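Beta-2-microglobulin (Ctenopharyngodon idella, PDB 6LBE) probably serves as the light chain of bony fish MHC class I molecules, pairing with the heavy chain in peptide presentation to the immune system. Local coordinates at residues 11-16 against 21-26; 82-85 against 89-92. All blocks are in the same frame, centred on the assembly; numbering follows the deposited sequence.

In the fold
Both contacts are beta hairpins of one immunoglobulin C1-set domain, and each lies in a different sheet of the sandwich. Interaction 1 comes first along the chain and pairs strand 7-12, at the border of its sheet, with strand 22-29. Interaction 2 follows near the C-terminus, where strand 79-85 pairs with 91-94, an outermost strand of the second sheet. Their centres are about 20 Å apart, on opposite sides of the chain's centre, and their nearest atoms are about 5 Å apart without touching. The disulfide Cys26-Cys81 ties strand 22-29 of interaction 1 to strand 79-85 of interaction 2. Residues of both contacts also reach the partner protein chain, interaction 1 far more extensively.

Interaction 1: residues 11-16 against 21-26; sequences YSRNPG and ANVLIC
The Tyr11 ring takes Ile25 CB over one face, 3.8 Å above its plane and offset toward the rim, in a CH-pi contact. Ile25 CG2 follows the ring outward and touches CZ of Tyr11 at 3.5 Å. A chi1 of 50° sets the tyrosine CG between its own backbone N and carbonyl carbon, which lays the ring across the isoleucine. The second flat group is the Asn22 amide, turned so that Asn14 O lies in its plane. Asn22 ND2 donates to Asn14 O at 2.8 Å with an almost straight N-H (178°), yet approaches that oxygen from above the peptide carbonyl plane. Ser12 OG donates to the same oxygen. At the other end of the amide, Asn22 OD1 accepts from Asn14 N at 3.2 Å. This side chain therefore carries the pairing on beyond the end of strand 7-12 and fixes the turn at Asn14. The guanidinium of Arg13 has Asn14 OD1 at its edge, in plane, while its NH2 forms a salt bridge outside the hairpin, with an acidic side chain of the partner protein chain. Tyr11 and Ile25 form a hydrogen-bonded backbone pair, and just past the strand end Arg13 N donates to Val23 O. Tyr11 OH is hydrogen-bonded to the backbone of the partner protein chain, so this hairpin is part of the interface. On the other face, Ser12 and Leu24 lean on Trp95, and Leu24 also meets Leu40 of strand 36-42 in the opposing sheet, while strand 63-71 flanks strand 22-29.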
loop_
_atom_site.group_PDB
_atom_site.type_symbol
_atom_site.label_atom_id
_atom_site.label_comp_id
_atom_site.label_asym_id
_atom_site.label_seq_id
_atom_site.Cartn_x
_atom_site.Cartn_y
_atom_site.Cartn_z
ATOM N N TYR B 11 -8.013 2.765 12.951
ATOM C CA TYR B 11 -8.243 1.484 13.606
ATOM C C TYR B 11 -7.046 1.157 14.486
ATOM O O TYR B 11 -6.000 1.813 14.423
ATOM C CB TYR B 11 -8.472 0.362 12.592
ATOM C CG TYR B 11 -7.435 0.272 11.490
ATOM C CD1 TYR B 11 -7.525 1.078 10.359
ATOM C CD2 TYR B 11 -6.371 -0.621 11.572
ATOM C CE1 TYR B 11 -6.590 0.994 9.332
ATOM C CE2 TYR B 11 -5.419 -0.710 10.555
ATOM C CZ TYR B 11 -5.542 0.099 9.433
ATOM O OH TYR B 11 -4.628 0.013 8.410
ATOM N N SER B 12 -7.215 0.117 15.302
ATOM C CA SER B 12 -6.158 -0.433 16.131
ATOM C C SER B 12 -5.666 -1.751 15.548
ATOM O O SER B 12 -6.404 -2.459 14.857
ATOM C CB SER B 12 -6.648 -0.637 17.561
ATOM O OG SER B 12 -7.993 -1.081 17.589
ATOM N N ARG B 13 -4.396 -2.063 15.800
ATOM C CA ARG B 13 -3.845 -3.318 15.301
ATOM C C ARG B 13 -4.610 -4.514 15.872
ATOM O O ARG B 13 -5.100 -5.369 15.128
ATOM C CB ARG B 13 -2.365 -3.415 15.644
ATOM C CG ARG B 13 -1.781 -4.756 15.301
ATOM C CD ARG B 13 -0.473 -4.986 16.010
ATOM N NE ARG B 13 0.404 -5.862 15.243
ATOM C CZ ARG B 13 0.228 -7.174 15.132
ATOM N NH1 ARG B 13 -0.795 -7.745 15.745
ATOM N NH2 ARG B 13 1.071 -7.914 14.414
ATOM N N ASN B 14 -4.721 -4.588 17.187
ATOM C CA ASN B 14 -5.537 -5.551 17.901
ATOM C C ASN B 14 -6.878 -4.938 18.297
ATOM O O ASN B 14 -7.024 -3.709 18.341
ATOM C CB ASN B 14 -4.800 -6.027 19.153
ATOM C CG ASN B 14 -3.440 -6.599 18.843
ATOM O OD1 ASN B 14 -3.249 -7.258 17.822
ATOM N ND2 ASN B 14 -2.488 -6.358 19.725
ATOM N N PRO B 15 -7.880 -5.773 18.597
ATOM C CA PRO B 15 -9.189 -5.259 19.031
ATOM C C PRO B 15 -9.079 -4.258 20.171
ATOM O O PRO B 15 -8.320 -4.440 21.124
ATOM C CB PRO B 15 -9.932 -6.524 19.472
ATOM C CG PRO B 15 -9.365 -7.590 18.587
ATOM C CD PRO B 15 -7.895 -7.243 18.452
ATOM N N GLY B 16 -9.870 -3.203 20.072
ATOM C CA GLY B 16 -9.739 -2.082 20.966
ATOM C C GLY B 16 -10.189 -2.356 22.375
ATOM O O GLY B 16 -11.140 -1.733 22.855
ATOM N N ALA B 21 -2.302 -2.518 25.987
ATOM C CA ALA B 21 -1.416 -1.812 25.067
ATOM C C ALA B 21 -1.628 -2.327 23.653
ATOM O O ALA B 21 -1.802 -3.525 23.431
ATOM C CB ALA B 21 0.055 -1.974 25.476
ATOM N N ASN B 22 -1.597 -1.407 22.694
ATOM C CA ASN B 22 -2.092 -1.650 21.353
ATOM C C ASN B 22 -1.403 -0.646 20.431
ATOM O O ASN B 22 -0.569 0.157 20.870
ATOM C CB ASN B 22 -3.602 -1.381 21.349
ATOM C CG ASN B 22 -4.315 -2.038 20.203
ATOM O OD1 ASN B 22 -3.765 -2.173 19.120
ATOM N ND2 ASN B 22 -5.561 -2.434 20.428
ATOM N N VAL B 23 -1.756 -0.678 19.145
ATOM C CA VAL B 23 -1.166 0.232 18.169
ATOM C C VAL B 23 -2.286 0.953 17.425
ATOM O O VAL B 23 -3.125 0.309 16.785
ATOM C CB VAL B 23 -0.243 -0.485 17.169
ATOM C CG1 VAL B 23 0.268 0.521 16.121
ATOM C CG2 VAL B 23 0.905 -1.158 17.895
ATOM N N LEU B 24 -2.292 2.287 17.506
ATOM C CA LEU B 24 -3.228 3.120 16.757
ATOM C C LEU B 24 -2.710 3.348 15.338
ATOM O O LEU B 24 -1.549 3.705 15.152
ATOM C CB LEU B 24 -3.414 4.458 17.478
ATOM C CG LEU B 24 -4.468 5.396 16.899
ATOM C CD1 LEU B 24 -5.858 4.689 16.890
ATOM C CD2 LEU B 24 -4.497 6.721 17.649
ATOM N N ILE B 25 -3.564 3.155 14.337
ATOM C CA ILE B 25 -3.146 3.193 12.935
ATOM C C ILE B 25 -4.107 4.058 12.121
ATOM O O ILE B 25 -5.329 3.919 12.240
ATOM C CB ILE B 25 -3.071 1.777 12.332
ATOM C CG1 ILE B 25 -2.033 0.917 13.069
ATOM C CG2 ILE B 25 -2.799 1.845 10.840
ATOM C CD1 ILE B 25 -2.224 -0.556 12.861
ATOM N N CYS B 26 -3.544 4.942 11.287
ATOM C CA CYS B 26 -4.278 5.776 10.339
ATOM C C CYS B 26 -3.818 5.431 8.925
ATOM O O CYS B 26 -2.651 5.641 8.581
ATOM C CB CYS B 26 -4.058 7.268 10.616
ATOM S SG CYS B 26 -5.369 8.289 9.907
#

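Interaction 2: residues 82-85 against 89-92; sequences RVRH and PTKS
Two first torsions bring Arg84 and Thr90 together across the hairpin. Arg84 sends CG opposite its backbone N (chi1 -159°) and then bends at chi2 and chi3; Thr90, with chi1 at -71°, places OG1 beside its own N, leaving CG2 to meet Arg82 CB. The two side chains cross at about a right angle, and the aliphatic root of the arginine does the touching: Arg84 CB and CG lie against Thr90 OG1, with CB 3.4 Å from that oxygen. The bends carry the guanidinium away from the threonine, and Arg84 NH2 forms a salt bridge outside the hairpin, with an acidic side chain of the partner protein chain. On the same side of the sheet, the other branch of Thr90 meets Arg82, its CG2 lying 4.1 Å from Arg82 CB. Arg82 CG runs past Ser92 CB at 3.8 Å, the two residues forming a non-hydrogen-bonded pair. Beneath these side chains, Val83 and Lys91 form the hydrogen-bonded pair: Val83 N donates to Lys91 O at 2.6 Å, and Lys91 N returns the bond to Val83 O at 2.7 Å. Lys91 O also receives a CA-H...O contact from Arg82, and Val83 O one from Thr90. Val83 points to the other face, where it is buried against Ile36 and Pro6, whereas most of the touching residues across the hairpin are exposed. Strand 79-85 is held along its other edge by strand 36-42. The arrangement is an antiparallel beta hairpin in which the last strand of an immunoglobulin C1-set domain closes one border of a sandwich sheet.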
loop_
_atom_site.group_PDB
_atom_site.type_symbol
_atom_site.label_atom_id
_atom_site.label_comp_id
_atom_site.label_asym_id
_atom_site.label_seq_id
_atom_site.Cartn_x
_atom_site.Cartn_y
_atom_site.Cartn_z
ATOM N N ARG B 82 -6.071 13.264 12.381
ATOM C CA ARG B 82 -6.337 14.530 11.713
ATOM C C ARG B 82 -5.565 14.583 10.409
ATOM O O ARG B 82 -4.343 14.395 10.401
ATOM C CB ARG B 82 -5.928 15.711 12.583
ATOM C CG ARG B 82 -6.885 16.042 13.715
ATOM C CD ARG B 82 -6.419 17.289 14.437
ATOM N NE ARG B 82 -7.146 17.527 15.676
ATOM C CZ ARG B 82 -6.893 18.561 16.475
ATOM N NH1 ARG B 82 -5.940 19.421 16.140
ATOM N NH2 ARG B 82 -7.581 18.739 17.597
ATOM N N VAL B 83 -6.273 14.875 9.319
ATOM C CA VAL B 83 -5.720 14.845 7.970
ATOM C C VAL B 83 -5.895 16.213 7.316
ATOM O O VAL B 83 -6.985 16.799 7.351
ATOM C CB VAL B 83 -6.388 13.745 7.125
ATOM C CG1 VAL B 83 -6.008 13.894 5.656
ATOM C CG2 VAL B 83 -5.977 12.381 7.627
ATOM N N ARG B 84 -4.820 16.716 6.721
ATOM C CA ARG B 84 -4.833 17.974 5.993
ATOM C C ARG B 84 -4.322 17.695 4.589
ATOM O O ARG B 84 -3.158 17.335 4.403
ATOM C CB ARG B 84 -3.986 19.027 6.709
ATOM C CG ARG B 84 -4.330 20.464 6.316
ATOM C CD ARG B 84 -3.691 20.849 4.991
ATOM N NE ARG B 84 -2.236 20.845 5.115
ATOM C CZ ARG B 84 -1.400 20.567 4.124
ATOM N NH1 ARG B 84 -1.868 20.279 2.916
ATOM N NH2 ARG B 84 -0.093 20.587 4.342
ATOM N N HIS B 85 -5.189 17.839 3.604
ATOM C CA HIS B 85 -4.845 17.573 2.216
ATOM C C HIS B 85 -4.889 18.873 1.422
ATOM O O HIS B 85 -5.933 19.533 1.378
ATOM C CB HIS B 85 -5.806 16.568 1.604
ATOM C CG HIS B 85 -5.548 16.299 0.157
ATOM N ND1 HIS B 85 -6.530 16.392 -0.804
ATOM C CD2 HIS B 85 -4.422 15.911 -0.491
ATOM C CE1 HIS B 85 -6.020 16.069 -1.982
ATOM N NE2 HIS B 85 -4.743 15.775 -1.819
ATOM N N PRO B 89 -9.362 22.325 4.499
ATOM C CA PRO B 89 -9.278 22.441 5.957
ATOM C C PRO B 89 -8.889 21.110 6.569
ATOM O O PRO B 89 -9.127 20.040 5.998
ATOM C CB PRO B 89 -10.696 22.845 6.367
ATOM C CG PRO B 89 -11.562 22.213 5.307
ATOM C CD PRO B 89 -10.760 22.325 4.027
ATOM N N THR B 90 -8.286 21.191 7.750
ATOM C CA THR B 90 -7.839 19.999 8.454
ATOM C C THR B 90 -9.039 19.203 8.957
ATOM O O THR B 90 -9.923 19.742 9.634
ATOM C CB THR B 90 -6.925 20.395 9.602
ATOM O OG1 THR B 90 -5.691 20.867 9.053
ATOM C CG2 THR B 90 -6.653 19.206 10.503
ATOM N N LYS B 91 -9.082 17.923 8.609
ATOM C CA LYS B 91 -10.239 17.097 8.903
ATOM C C LYS B 91 -9.871 16.001 9.897
ATOM O O LYS B 91 -8.793 15.405 9.817
ATOM C CB LYS B 91 -10.823 16.544 7.606
ATOM C CG LYS B 91 -11.244 17.705 6.682
ATOM C CD LYS B 91 -11.836 17.259 5.346
ATOM C CE LYS B 91 -13.318 16.889 5.483
ATOM N NZ LYS B 91 -13.587 15.716 6.398
ATOM N N SER B 92 -10.759 15.782 10.864
ATOM C CA SER B 92 -10.496 14.945 12.023
ATOM C C SER B 92 -11.432 13.744 12.027
ATOM O O SER B 92 -12.625 13.879 11.767
ATOM C CB SER B 92 -10.666 15.744 13.311
ATOM O OG SER B 92 -10.869 14.895 14.426
#